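Local coordinates for protein putative D-tyrosyl-tRNA(Tyr) deacylase 2 (Leishmania major, PDB 1TC5) that probably removes D-amino acids such as D-tyrosine from mischarged tRNA, as a divergent homodimeric member of the DTD deacylase family, at residues Val13-Met18 and Thr68-His73; Ala34-Met39 and Ile163-Arg168; Met39-Phe44 and Val97-Leu102. All coordinates share one frame; numbering follows the deposited sequence. Where two conformers were deposited one is given.

Contact 1: Val13-Met18 and Thr68-His73; sequences VMLQAM and TKIFTH
Leu15-Met18 on strand 10-18 and Ile70-His73, in the loop after helix 55-67, run in almost the same direction, 11° apart. Their backbones are not paired. The CA atoms of Ala17 and Phe71 are 6.7 Å apart, those of Leu15 and Ile70 9.2 Å, and no hydrogen bond joins the two segments. Side chains fill the gap. Phe71 has CG anti to its carbonyl carbon (chi1 -61°), and this sends the ring across to the strand. At the ring tip, Phe71 CZ lies 3.7 Å from Leu15 CB. Leu15 O meets the ring at its edge, in plane, 3.6 Å from Phe71 CZ. In the fold, the contact packs this post-helical loop on the mixed sheet, where strand 10-18 runs between strands 37-45 and 190-193. The Phe71 ring is held from both faces. Ala17 CA lies over one face; on the other, Ile70 CG2 sits 3.5 Å above the plane of the Phe71 ring, over its centre. His190 of the neighbouring strand meets the same ring at about a right angle. Leu15 and Ile70 cross nearly perpendicularly, with Leu15 CD1 3.9 Å from Ile70 CD1.

Contact 2: Ala34-Met39 and Ile163-Arg168; sequences AGRGVM and IKYNSR
Arg36 and Tyr165 lie side by side where a short turn joins two sheets of the DTD fold. The turn leads from strand 31-34 of the three-stranded antiparallel sheet into strand 37-45 of the mixed sheet. The 163-168 loop, which precedes strand 169-171, packs against it. Arg36 starts with CB 4.0 Å from Tyr165 CD2. Its CG is anti to the backbone N (chi1 -172°). The chain then runs along the tyrosine and bends at chi3 (78°), turning one guanidinium face to the ring. Arg36 CZ is 3.7 Å from Tyr165 CE2, and Arg36 NH2 is 3.4 Å from it. The two planes are 64° apart, so the groups are tilted and not stacked flat. Arg36 NH2 is also hydrogen-bonded to the carbonyl of Phe74, which fixes the tip. Beside this pair the backbones come close, with Gly35 CA 4.3 Å from Tyr165 N. Asp93 ties the segments together: one carboxylate oxygen accepts from Gly35 N and forms a salt bridge with Arg168 NE. A water makes a second link. It accepts from Arg36 N at 2.9 Å and donates to Ile163 O at 2.8 Å.

Contact 3: Met39-Phe44 and Val97-Leu102; sequences MVYIAF and VPQASL
Tyr41 and Gln99 are brought together by matching first torsions. In each, CG is anti to the carbonyl carbon, and the side chains run alongside each other in the same direction. This puts Gln99 CG over a ring face as a CH-pi contact, 4.1 Å from the centroid of the Tyr41 ring and 26° off its normal. The bend at chi2 (-78°) turns the Gln99 amide, with OE1 above that ring toward its rim. The amide is fixed at both ends. Gln99 NE2 donates to Pro98 O at 3.0 Å, and OE1 is hydrogen-bonded to Thr189 of the second subunit. Tyr41 OH also reaches the second subunit, bonding to its Gln16. Val97 lies beside the same ring, with CB 3.8 Å from Tyr41 CD1. The backbones form a parallel ladder in the mixed sheet, between neighbouring strands 37-45 and 93-98. Helix 55-67 comes between them in sequence, as in a beta-alpha-beta crossover. Val97 N donates to Val40 O at 2.7 Å, in a nearly straight bond (168°). Ile42 N donates to Val97 O at 3.0 Å, and Gln99 N donates to Ile42 O at 2.9 Å. Strand 93-98 ends, and after Gln99 a 3-10 turn begins at Ala100. Pro98-Leu102 probably corresponds to the start of the Ser-Gln-Phe-Thr-Leu-Tyr motif of DTD enzymes, and Thr189 of the second subunit to the Gly-cisPro region that meets it at the active site. The turn brings Leu102 back over strand 37-45, where its CB lies 3.8 Å from Ala43 CB. Leu102 CD1 reaches the backbone and CB of Tyr41.

The three contacts meet on one mixed sheet, in which strand 37-45 lies between strands 10-18 and 93-98. Contact 1 involves strand 10-18, contact 2 the start of strand 37-45, and contact 3 its residues 39-44, paired with strand 93-98. Contacts 2 and 3 share Met39, although their centres are about 19 Å apart. Contact 1 is about 13 Å from contact 2 and 15 Å from contact 3, centre to centre. Backbone bonds tie Gln16 to Met39 and Met14 to Tyr41. Along the chain the segments run 13-18, 34-39, 39-44, 68-73, 97-102 and 163-168, so distant parts of the sequence converge on this sheet. Contacts 1 and 3 also reach the second subunit, linking the sheet to the homodimer interface.

Contact 1: Val13-Met18 and Thr68-His73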
ATOM      1  N   VAL A  13      -7.685   1.307   7.678  1.00 17.62           N
ATOM      2  CA  VAL A  13      -6.325   0.775   7.577  1.00 18.77           C
ATOM      3  C   VAL A  13      -6.085  -0.005   6.287  1.00 16.72           C
ATOM      4  O   VAL A  13      -6.938  -0.737   5.837  1.00 17.28           O
ATOM      5  CB  VAL A  13      -5.920  -0.115   8.799  1.00 16.98           C
ATOM      6  CG1 VAL A  13      -5.843   0.715  10.070  1.00 15.62           C
ATOM      7  CG2 VAL A  13      -6.844  -1.298   8.975  1.00 17.92           C
ATOM      8  N   MET A  14      -4.894   0.156   5.728  0.50 16.62           N
ATOM      9  CA  MET A  14      -4.401  -0.694   4.656  0.50 16.68           C
ATOM     10  C   MET A  14      -3.271  -1.548   5.251  0.50 16.69           C
ATOM     11  O   MET A  14      -2.330  -1.016   5.837  0.50 18.57           O
ATOM     12  CB  MET A  14      -3.893   0.146   3.472  0.50 16.68           C
ATOM     13  CG  MET A  14      -3.376  -0.672   2.294  0.50 15.86           C
ATOM     14  SD  MET A  14      -2.768   0.301   0.873  0.50 16.73           S
ATOM     15  CE  MET A  14      -1.033  -0.127   0.893  0.50 15.05           C
ATOM     16  N   LEU A  15      -3.380  -2.864   5.092  1.00 16.64           N
ATOM     17  CA  LEU A  15      -2.495  -3.821   5.746  1.00 16.49           C
ATOM     18  C   LEU A  15      -1.806  -4.633   4.686  1.00 16.92           C
ATOM     19  O   LEU A  15      -2.477  -5.206   3.823  1.00 14.98           O
ATOM     20  CB  LEU A  15      -3.292  -4.769   6.657  1.00 17.44           C
ATOM     21  CG  LEU A  15      -4.331  -4.136   7.585  1.00 18.30           C
ATOM     22  CD1 LEU A  15      -5.253  -5.220   8.194  1.00 17.69           C
ATOM     23  CD2 LEU A  15      -3.667  -3.314   8.664  1.00 19.10           C
ATOM     24  N   GLN A  16      -0.472  -4.692   4.758  1.00 17.00           N
ATOM     25  CA  GLN A  16       0.349  -5.431   3.789  1.00 16.26           C
ATOM     26  C   GLN A  16       1.290  -6.384   4.515  1.00 16.81           C
ATOM     27  O   GLN A  16       1.805  -6.066   5.610  1.00 15.67           O
ATOM     28  CB  GLN A  16       1.220  -4.488   2.949  1.00 19.83           C
ATOM     29  CG  GLN A  16       0.493  -3.519   2.047  1.00 13.75           C
ATOM     30  CD  GLN A  16       1.440  -2.638   1.243  1.00 18.13           C
ATOM     31  OE1 GLN A  16       2.040  -3.102   0.270  1.00 18.74           O
ATOM     32  NE2 GLN A  16       1.551  -1.361   1.624  1.00 17.16           N
ATOM     33  N   ALA A  17       1.462  -7.565   3.920  1.00 18.09           N
ATOM     34  CA  ALA A  17       2.448  -8.559   4.374  1.00 17.09           C
ATOM     35  C   ALA A  17       3.859  -8.011   4.160  1.00 17.40           C
ATOM     36  O   ALA A  17       4.283  -7.795   3.014  1.00 18.00           O
ATOM     37  CB  ALA A  17       2.290  -9.864   3.614  1.00 16.54           C
ATOM     38  N   MET A  18       4.541  -7.769   5.272  1.00 14.86           N
ATOM     39  CA  MET A  18       5.895  -7.225   5.291  1.00 14.80           C
ATOM     40  C   MET A  18       6.918  -8.339   5.486  1.00 16.38           C
ATOM     41  O   MET A  18       6.733  -9.219   6.338  1.00 16.61           O
ATOM     42  CB  MET A  18       6.032  -6.224   6.451  1.00 12.87           C
ATOM     43  CG  MET A  18       7.421  -5.557   6.572  1.00 15.66           C
ATOM     44  SD  MET A  18       7.350  -4.089   7.608  1.00 17.50           S
ATOM     45  CE  MET A  18       6.839  -4.822   9.205  1.00 15.71           C
ATOM     46  N   THR A  68      -7.746 -10.828  14.050  1.00 16.76           N
ATOM     47  CA  THR A  68      -8.227 -11.347  12.774  1.00 17.14           C
ATOM     48  C   THR A  68      -7.120 -12.162  12.106  1.00 16.11           C
ATOM     49  O   THR A  68      -5.978 -11.725  12.058  1.00 16.27           O
ATOM     50  CB  THR A  68      -8.670 -10.174  11.859  1.00 16.70           C
ATOM     51  OG1 THR A  68      -9.566  -9.320  12.595  1.00 14.14           O
ATOM     52  CG2 THR A  68      -9.490 -10.666  10.656  1.00 17.90           C
ATOM     53  N   LYS A  69      -7.470 -13.351  11.626  1.00 15.92           N
ATOM     54  CA  LYS A  69      -6.547 -14.178  10.862  1.00 16.99           C
ATOM     55  C   LYS A  69      -6.553 -13.654   9.447  1.00 15.06           C
ATOM     56  O   LYS A  69      -7.527 -13.808   8.743  1.00 14.05           O
ATOM     57  CB  LYS A  69      -6.967 -15.636  10.914  1.00 20.03           C
ATOM     58  CG  LYS A  69      -6.977 -16.214  12.351  1.00 21.27           C
ATOM     59  CD  LYS A  69      -7.547 -17.646  12.387  1.00 26.68           C
ATOM     60  CE  LYS A  69      -7.634 -18.203  13.808  1.00 30.27           C
ATOM     61  NZ  LYS A  69      -6.522 -19.135  14.144  1.00 36.97           N
ATOM     62  N   ILE A  70      -5.476 -12.988   9.052  1.00 14.07           N
ATOM     63  CA  ILE A  70      -5.416 -12.322   7.757  1.00 16.05           C
ATOM     64  C   ILE A  70      -4.338 -12.923   6.878  1.00 14.46           C
ATOM     65  O   ILE A  70      -4.632 -13.382   5.791  1.00 15.98           O
ATOM     66  CB  ILE A  70      -5.146 -10.804   7.947  1.00 15.52           C
ATOM     67  CG1 ILE A  70      -6.233 -10.179   8.829  1.00 19.91           C
ATOM     68  CG2 ILE A  70      -5.096 -10.098   6.579  1.00 18.39           C
ATOM     69  CD1 ILE A  70      -5.816  -8.831   9.452  1.00 20.30           C
ATOM     70  N   PHE A  71      -3.095 -12.910   7.375  1.00 15.99           N
ATOM     71  CA  PHE A  71      -1.906 -13.202   6.565  1.00 14.85           C
ATOM     72  C   PHE A  71      -1.360 -14.636   6.702  1.00 14.80           C
ATOM     73  O   PHE A  71      -1.471 -15.268   7.750  1.00 16.55           O
ATOM     74  CB  PHE A  71      -0.787 -12.183   6.840  1.00 15.16           C
ATOM     75  CG  PHE A  71      -1.184 -10.761   6.501  1.00 14.71           C
ATOM     76  CD1 PHE A  71      -1.301 -10.360   5.193  1.00 16.26           C
ATOM     77  CD2 PHE A  71      -1.499  -9.848   7.507  1.00 11.65           C
ATOM     78  CE1 PHE A  71      -1.740  -9.052   4.866  1.00 17.44           C
ATOM     79  CE2 PHE A  71      -1.901  -8.555   7.206  1.00 16.00           C
ATOM     80  CZ  PHE A  71      -2.041  -8.157   5.878  1.00 14.90           C
ATOM     81  N   THR A  72      -0.731 -15.100   5.621  1.00 15.79           N
ATOM     82  CA  THR A  72      -0.286 -16.485   5.442  1.00 17.52           C
ATOM     83  C   THR A  72       1.237 -16.624   5.431  1.00 18.91           C
ATOM     84  O   THR A  72       1.765 -17.724   5.263  1.00 18.27           O
ATOM     85  CB  THR A  72      -0.831 -17.044   4.092  1.00 15.53           C
ATOM     86  OG1 THR A  72      -0.446 -16.179   3.020  1.00 12.54           O
ATOM     87  CG2 THR A  72      -2.388 -17.037   4.054  1.00 15.79           C
ATOM     88  N   HIS A  73       1.948 -15.523   5.658  1.00 17.54           N
ATOM     89  CA  HIS A  73       3.405 -15.510   5.508  1.00 17.74           C
ATOM     90  C   HIS A  73       4.205 -15.543   6.821  1.00 16.15           C
ATOM     91  O   HIS A  73       5.426 -15.559   6.813  1.00 19.21           O
ATOM     92  CB  HIS A  73       3.737 -14.245   4.744  1.00 21.79           C
ATOM     93  CG  HIS A  73       3.769 -13.010   5.596  1.00 24.74           C
ATOM     94  ND1 HIS A  73       3.090 -11.870   5.268  1.00 32.63           N
ATOM     95  CD2 HIS A  73       4.407 -12.733   6.756  1.00 35.07           C
ATOM     96  CE1 HIS A  73       3.342 -10.932   6.161  1.00 27.93           C
ATOM     97  NE2 HIS A  73       4.150 -11.424   7.064  1.00 27.93           N
TER

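Contact 2: Ala34-Met39 and Ile163-Arg168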
ATOM      1  N   ALA A  34      12.047  -2.586  10.531  1.00 15.91           N
ATOM      2  CA  ALA A  34      11.265  -3.742  10.943  1.00 16.62           C
ATOM      3  C   ALA A  34      11.572  -4.956  10.075  1.00 16.56           C
ATOM      4  O   ALA A  34      11.915  -4.827   8.894  1.00 16.65           O
ATOM      5  CB  ALA A  34       9.767  -3.422  10.868  1.00 15.56           C
ATOM      6  N   GLY A  35      11.430  -6.142  10.672  1.00 17.18           N
ATOM      7  CA  GLY A  35      11.496  -7.385   9.919  1.00 17.72           C
ATOM      8  C   GLY A  35      10.116  -7.882   9.531  1.00 15.69           C
ATOM      9  O   GLY A  35       9.202  -7.096   9.258  1.00 15.24           O
ATOM     10  N   ARG A  36       9.965  -9.203   9.524  1.00 14.80           N
ATOM     11  CA  ARG A  36       8.760  -9.814   9.018  1.00 15.83           C
ATOM     12  C   ARG A  36       7.572  -9.512   9.911  1.00 14.30           C
ATOM     13  O   ARG A  36       7.658  -9.551  11.136  1.00 13.53           O
ATOM     14  CB  ARG A  36       8.903 -11.315   8.874  1.00 16.44           C
ATOM     15  CG  ARG A  36       7.707 -11.955   8.149  1.00 17.51           C
ATOM     16  CD  ARG A  36       8.032 -13.305   7.568  1.00 23.53           C
ATOM     17  NE  ARG A  36       8.019 -14.306   8.611  1.00 24.24           N
ATOM     18  CZ  ARG A  36       9.031 -15.102   8.972  1.00 24.05           C
ATOM     19  NH1 ARG A  36      10.228 -15.063   8.403  1.00 27.23           N
ATOM     20  NH2 ARG A  36       8.821 -15.967   9.934  1.00 20.32           N
ATOM     21  N   GLY A  37       6.460  -9.220   9.270  1.00 12.38           N
ATOM     22  CA  GLY A  37       5.226  -8.952   9.990  1.00 15.39           C
ATOM     23  C   GLY A  37       4.233  -8.233   9.110  1.00 13.70           C
ATOM     24  O   GLY A  37       4.008  -8.647   7.971  1.00 15.75           O
ATOM     25  N   VAL A  38       3.637  -7.175   9.635  1.00 14.27           N
ATOM     26  CA  VAL A  38       2.624  -6.406   8.911  1.00 12.87           C
ATOM     27  C   VAL A  38       2.925  -4.905   8.912  1.00 12.64           C
ATOM     28  O   VAL A  38       3.264  -4.324   9.956  1.00 14.32           O
ATOM     29  CB  VAL A  38       1.245  -6.656   9.519  1.00 14.26           C
ATOM     30  CG1 VAL A  38       0.187  -5.741   8.881  1.00 12.07           C
ATOM     31  CG2 VAL A  38       0.869  -8.138   9.394  1.00 17.62           C
ATOM     32  N   MET A  39       2.826  -4.294   7.732  1.00 15.51           N
ATOM     33  CA  MET A  39       2.877  -2.843   7.577  1.00 14.43           C
ATOM     34  C   MET A  39       1.456  -2.288   7.499  1.00 15.92           C
ATOM     35  O   MET A  39       0.655  -2.691   6.636  1.00 16.43           O
ATOM     36  CB  MET A  39       3.664  -2.433   6.342  1.00 14.16           C
ATOM     37  CG  MET A  39       3.818  -0.908   6.208  1.00 15.96           C
ATOM     38  SD  MET A  39       4.996  -0.346   5.004  1.00 17.15           S
ATOM     39  CE  MET A  39       4.064  -0.778   3.505  1.00 19.77           C
ATOM     40  N   ILE A 163      17.236  -8.503   8.481  1.00 21.07           N
ATOM     41  CA  ILE A 163      17.100  -8.652   9.936  1.00 19.15           C
ATOM     42  C   ILE A 163      15.877  -9.483  10.281  1.00 19.38           C
ATOM     43  O   ILE A 163      14.843  -9.471   9.568  1.00 18.76           O
ATOM     44  CB  ILE A 163      17.006  -7.301  10.722  1.00 20.45           C
ATOM     45  CG1 ILE A 163      15.808  -6.455  10.277  1.00 20.84           C
ATOM     46  CG2 ILE A 163      18.324  -6.534  10.644  1.00 25.08           C
ATOM     47  CD1 ILE A 163      15.562  -5.289  11.201  1.00 25.44           C
ATOM     48  N   LYS A 164      16.016 -10.202  11.386  1.00 17.53           N
ATOM     49  CA  LYS A 164      14.964 -11.034  11.926  1.00 18.95           C
ATOM     50  C   LYS A 164      13.948 -10.122  12.581  1.00 18.12           C
ATOM     51  O   LYS A 164      14.306  -9.061  13.053  1.00 17.34           O
ATOM     52  CB  LYS A 164      15.532 -12.004  12.970  1.00 19.40           C
ATOM     53  CG  LYS A 164      14.555 -13.134  13.362  1.00 21.80           C
ATOM     54  CD  LYS A 164      15.122 -14.020  14.477  1.00 25.82           C
ATOM     55  CE  LYS A 164      14.014 -14.868  15.117  1.00 28.54           C
ATOM     56  NZ  LYS A 164      14.531 -15.974  15.970  1.00 25.99           N
ATOM     57  N   TYR A 165      12.678 -10.521  12.543  1.00 18.92           N
ATOM     58  CA  TYR A 165      11.623  -9.935  13.360  1.00 16.27           C
ATOM     59  C   TYR A 165      12.020 -10.057  14.844  1.00 18.88           C
ATOM     60  O   TYR A 165      12.870 -10.892  15.208  1.00 17.49           O
ATOM     61  CB  TYR A 165      10.287 -10.663  13.099  1.00 19.89           C
ATOM     62  CG  TYR A 165      10.418 -12.178  13.204  1.00 17.99           C
ATOM     63  CD1 TYR A 165      10.364 -12.813  14.444  1.00 20.29           C
ATOM     64  CD2 TYR A 165      10.629 -12.957  12.077  1.00 18.00           C
ATOM     65  CE1 TYR A 165      10.517 -14.178  14.563  1.00 20.83           C
ATOM     66  CE2 TYR A 165      10.774 -14.343  12.182  1.00 22.27           C
ATOM     67  CZ  TYR A 165      10.734 -14.937  13.442  1.00 21.15           C
ATOM     68  OH  TYR A 165      10.870 -16.296  13.577  1.00 21.94           O
ATOM     69  N   ASN A 166      11.421  -9.225  15.698  1.00 18.03           N
ATOM     70  CA  ASN A 166      11.728  -9.220  17.133  1.00 16.26           C
ATOM     71  C   ASN A 166      10.636  -8.534  17.973  1.00 16.61           C
ATOM     72  O   ASN A 166      10.910  -7.751  18.867  1.00 18.24           O
ATOM     73  CB  ASN A 166      13.095  -8.580  17.414  1.00 18.15           C
ATOM     74  CG  ASN A 166      13.588  -8.852  18.833  1.00 21.40           C
ATOM     75  OD1 ASN A 166      14.287  -8.022  19.443  1.00 24.70           O
ATOM     76  ND2 ASN A 166      13.207  -9.999  19.373  1.00 21.35           N
ATOM     77  N   SER A 167       9.384  -8.852  17.668  1.00 16.78           N
ATOM     78  CA  SER A 167       8.228  -8.345  18.407  1.00 16.73           C
ATOM     79  C   SER A 167       8.182  -6.812  18.440  1.00 16.72           C
ATOM     80  O   SER A 167       7.770  -6.219  19.434  1.00 17.81           O
ATOM     81  CB  SER A 167       8.159  -8.925  19.832  1.00 18.48           C
ATOM     82  OG  SER A 167       8.123 -10.334  19.853  1.00 19.84           O
ATOM     83  N   ARG A 168       8.568  -6.175  17.336  1.00 17.85           N
ATOM     84  CA  ARG A 168       8.654  -4.709  17.285  1.00 16.68           C
ATOM     85  C   ARG A 168       7.329  -4.073  16.964  1.00 13.59           C
ATOM     86  O   ARG A 168       6.480  -4.676  16.317  1.00 15.68           O
ATOM     87  CB  ARG A 168       9.712  -4.260  16.281  1.00 18.38           C
ATOM     88  CG  ARG A 168      11.087  -4.676  16.730  1.00 18.84           C
ATOM     89  CD  ARG A 168      12.214  -4.172  15.888  1.00 26.36           C
ATOM     90  NE  ARG A 168      12.481  -5.129  14.842  1.00 32.78           N
ATOM     91  CZ  ARG A 168      13.505  -5.963  14.785  1.00 26.98           C
ATOM     92  NH1 ARG A 168      14.506  -5.956  15.665  1.00 24.13           N
ATOM     93  NH2 ARG A 168      13.533  -6.818  13.783  1.00 28.43           N
TER
HETATM   94  O   HOH W   1      12.360 -10.853   9.511  1.00 21.14           O

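Contact 3: Met39-Phe44 and Val97-Leu102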
ATOM      1  N   MET A  39       2.826  -4.294   7.732  1.00 15.51           N
ATOM      2  CA  MET A  39       2.877  -2.843   7.577  1.00 14.43           C
ATOM      3  C   MET A  39       1.456  -2.288   7.499  1.00 15.92           C
ATOM      4  O   MET A  39       0.655  -2.691   6.636  1.00 16.43           O
ATOM      5  CB  MET A  39       3.664  -2.433   6.342  1.00 14.16           C
ATOM      6  CG  MET A  39       3.818  -0.908   6.208  1.00 15.96           C
ATOM      7  SD  MET A  39       4.996  -0.346   5.004  1.00 17.15           S
ATOM      8  CE  MET A  39       4.064  -0.778   3.505  1.00 19.77           C
ATOM      9  N   VAL A  40       1.177  -1.345   8.396  1.00 16.12           N
ATOM     10  CA  VAL A  40      -0.147  -0.771   8.589  1.00 15.99           C
ATOM     11  C   VAL A  40      -0.084   0.683   8.161  1.00 15.59           C
ATOM     12  O   VAL A  40       0.718   1.433   8.714  1.00 18.49           O
ATOM     13  CB  VAL A  40      -0.527  -0.817  10.097  1.00 18.18           C
ATOM     14  CG1 VAL A  40      -1.880  -0.182  10.369  1.00 17.49           C
ATOM     15  CG2 VAL A  40      -0.489  -2.250  10.633  1.00 20.27           C
ATOM     16  N   TYR A  41      -0.896   1.066   7.180  1.00 14.97           N
ATOM     17  CA  TYR A  41      -1.200   2.462   6.881  1.00 12.78           C
ATOM     18  C   TYR A  41      -2.528   2.852   7.554  1.00 13.63           C
ATOM     19  O   TYR A  41      -3.512   2.154   7.418  1.00 14.99           O
ATOM     20  CB  TYR A  41      -1.349   2.675   5.377  1.00 12.07           C
ATOM     21  CG  TYR A  41      -0.137   2.516   4.479  1.00 13.28           C
ATOM     22  CD1 TYR A  41       1.124   2.286   4.976  1.00 12.88           C
ATOM     23  CD2 TYR A  41      -0.277   2.610   3.084  1.00 14.34           C
ATOM     24  CE1 TYR A  41       2.231   2.137   4.116  1.00 15.40           C
ATOM     25  CE2 TYR A  41       0.803   2.473   2.231  1.00 12.67           C
ATOM     26  CZ  TYR A  41       2.068   2.240   2.748  1.00 18.47           C
ATOM     27  OH  TYR A  41       3.163   2.097   1.908  1.00 17.21           O
ATOM     28  N   ILE A  42      -2.572   3.989   8.249  1.00 14.39           N
ATOM     29  CA  ILE A  42      -3.746   4.338   9.019  1.00 13.94           C
ATOM     30  C   ILE A  42      -4.221   5.788   8.809  1.00 12.76           C
ATOM     31  O   ILE A  42      -3.435   6.731   8.765  1.00 14.05           O
ATOM     32  CB  ILE A  42      -3.478   4.039  10.542  1.00 13.98           C
ATOM     33  CG1 ILE A  42      -4.736   4.227  11.390  1.00 13.40           C
ATOM     34  CG2 ILE A  42      -2.299   4.852  11.087  1.00 14.79           C
ATOM     35  CD1 ILE A  42      -4.621   3.474  12.726  1.00 13.59           C
ATOM     36  N   ALA A  43      -5.531   5.934   8.732  1.00 14.23           N
ATOM     37  CA  ALA A  43      -6.191   7.225   8.610  1.00 14.64           C
ATOM     38  C   ALA A  43      -7.406   7.208   9.500  1.00 15.17           C
ATOM     39  O   ALA A  43      -8.054   6.171   9.653  1.00 13.46           O
ATOM     40  CB  ALA A  43      -6.637   7.450   7.203  1.00 12.75           C
ATOM     41  N   PHE A  44      -7.702   8.372  10.063  1.00 16.33           N
ATOM     42  CA  PHE A  44      -8.813   8.579  10.945  1.00 14.87           C
ATOM     43  C   PHE A  44      -9.760   9.541  10.255  1.00 15.13           C
ATOM     44  O   PHE A  44      -9.412  10.686   9.996  1.00 15.61           O
ATOM     45  CB  PHE A  44      -8.346   9.120  12.322  1.00 13.62           C
ATOM     46  CG  PHE A  44      -7.376   8.211  13.018  1.00 13.10           C
ATOM     47  CD1 PHE A  44      -7.819   7.092  13.692  1.00 13.51           C
ATOM     48  CD2 PHE A  44      -6.025   8.472  12.999  1.00 15.63           C
ATOM     49  CE1 PHE A  44      -6.935   6.238  14.316  1.00 17.24           C
ATOM     50  CE2 PHE A  44      -5.132   7.607  13.616  1.00 18.00           C
ATOM     51  CZ  PHE A  44      -5.589   6.491  14.266  1.00 16.45           C
ATOM     52  N   VAL A  97       2.388   3.333   9.698  1.00 16.33           N
ATOM     53  CA  VAL A  97       2.614   4.567   8.985  1.00 16.44           C
ATOM     54  C   VAL A  97       1.319   5.396   8.925  1.00 17.33           C
ATOM     55  O   VAL A  97       0.298   4.922   8.407  1.00 15.99           O
ATOM     56  CB  VAL A  97       3.086   4.262   7.558  1.00 18.56           C
ATOM     57  CG1 VAL A  97       3.573   5.508   6.866  1.00 15.79           C
ATOM     58  CG2 VAL A  97       4.172   3.179   7.599  1.00 17.43           C
ATOM     59  N   PRO A  98       1.366   6.642   9.395  1.00 14.87           N
ATOM     60  CA  PRO A  98       0.202   7.510   9.278  1.00 15.96           C
ATOM     61  C   PRO A  98       0.040   7.890   7.808  1.00 15.61           C
ATOM     62  O   PRO A  98       0.999   8.353   7.185  1.00 14.64           O
ATOM     63  CB  PRO A  98       0.564   8.725  10.149  1.00 16.32           C
ATOM     64  CG  PRO A  98       2.067   8.770  10.185  1.00 16.23           C
ATOM     65  CD  PRO A  98       2.522   7.342  10.002  1.00 16.51           C
ATOM     66  N   GLN A  99      -1.150   7.637   7.264  1.00 16.50           N
ATOM     67  CA  GLN A  99      -1.466   7.943   5.875  1.00 15.31           C
ATOM     68  C   GLN A  99      -2.879   8.483   5.799  1.00 13.84           C
ATOM     69  O   GLN A  99      -3.777   7.789   5.365  1.00 15.83           O
ATOM     70  CB  GLN A  99      -1.332   6.679   5.031  1.00 14.48           C
ATOM     71  CG  GLN A  99       0.098   6.215   4.868  1.00 14.88           C
ATOM     72  CD  GLN A  99       0.842   7.044   3.843  1.00 17.44           C
ATOM     73  OE1 GLN A  99       0.669   6.820   2.640  1.00 16.07           O
ATOM     74  NE2 GLN A  99       1.638   8.031   4.308  1.00 14.02           N
ATOM     75  N   ALA A 100      -3.037   9.744   6.203  1.00 14.43           N
ATOM     76  CA  ALA A 100      -4.326  10.400   6.317  1.00 15.67           C
ATOM     77  C   ALA A 100      -4.987  10.526   4.944  1.00 16.43           C
ATOM     78  O   ALA A 100      -6.215  10.558   4.848  1.00 16.41           O
ATOM     79  CB  ALA A 100      -4.145  11.771   6.959  1.00 16.18           C
ATOM     80  N   SER A 101      -4.157  10.541   3.901  1.00 15.69           N
ATOM     81  CA  SER A 101      -4.606  10.686   2.509  1.00 13.99           C
ATOM     82  C   SER A 101      -5.497   9.543   2.003  1.00 14.19           C
ATOM     83  O   SER A 101      -6.139   9.678   0.955  1.00 15.95           O
ATOM     84  CB  SER A 101      -3.386  10.808   1.607  1.00 14.95           C
ATOM     85  OG  SER A 101      -2.439   9.777   1.870  1.00 10.50           O
ATOM     86  N   LEU A 102      -5.538   8.433   2.743  1.00 16.37           N
ATOM     87  CA  LEU A 102      -6.488   7.315   2.519  1.00 14.43           C
ATOM     88  C   LEU A 102      -7.969   7.735   2.548  1.00 16.07           C
ATOM     89  O   LEU A 102      -8.834   7.023   1.999  1.00 14.33           O
ATOM     90  CB  LEU A 102      -6.299   6.225   3.600  1.00 16.31           C
ATOM     91  CG  LEU A 102      -5.022   5.372   3.536  1.00 16.59           C
ATOM     92  CD1 LEU A 102      -4.845   4.553   4.824  1.00 19.53           C
ATOM     93  CD2 LEU A 102      -5.030   4.466   2.290  1.00 21.11           C
TER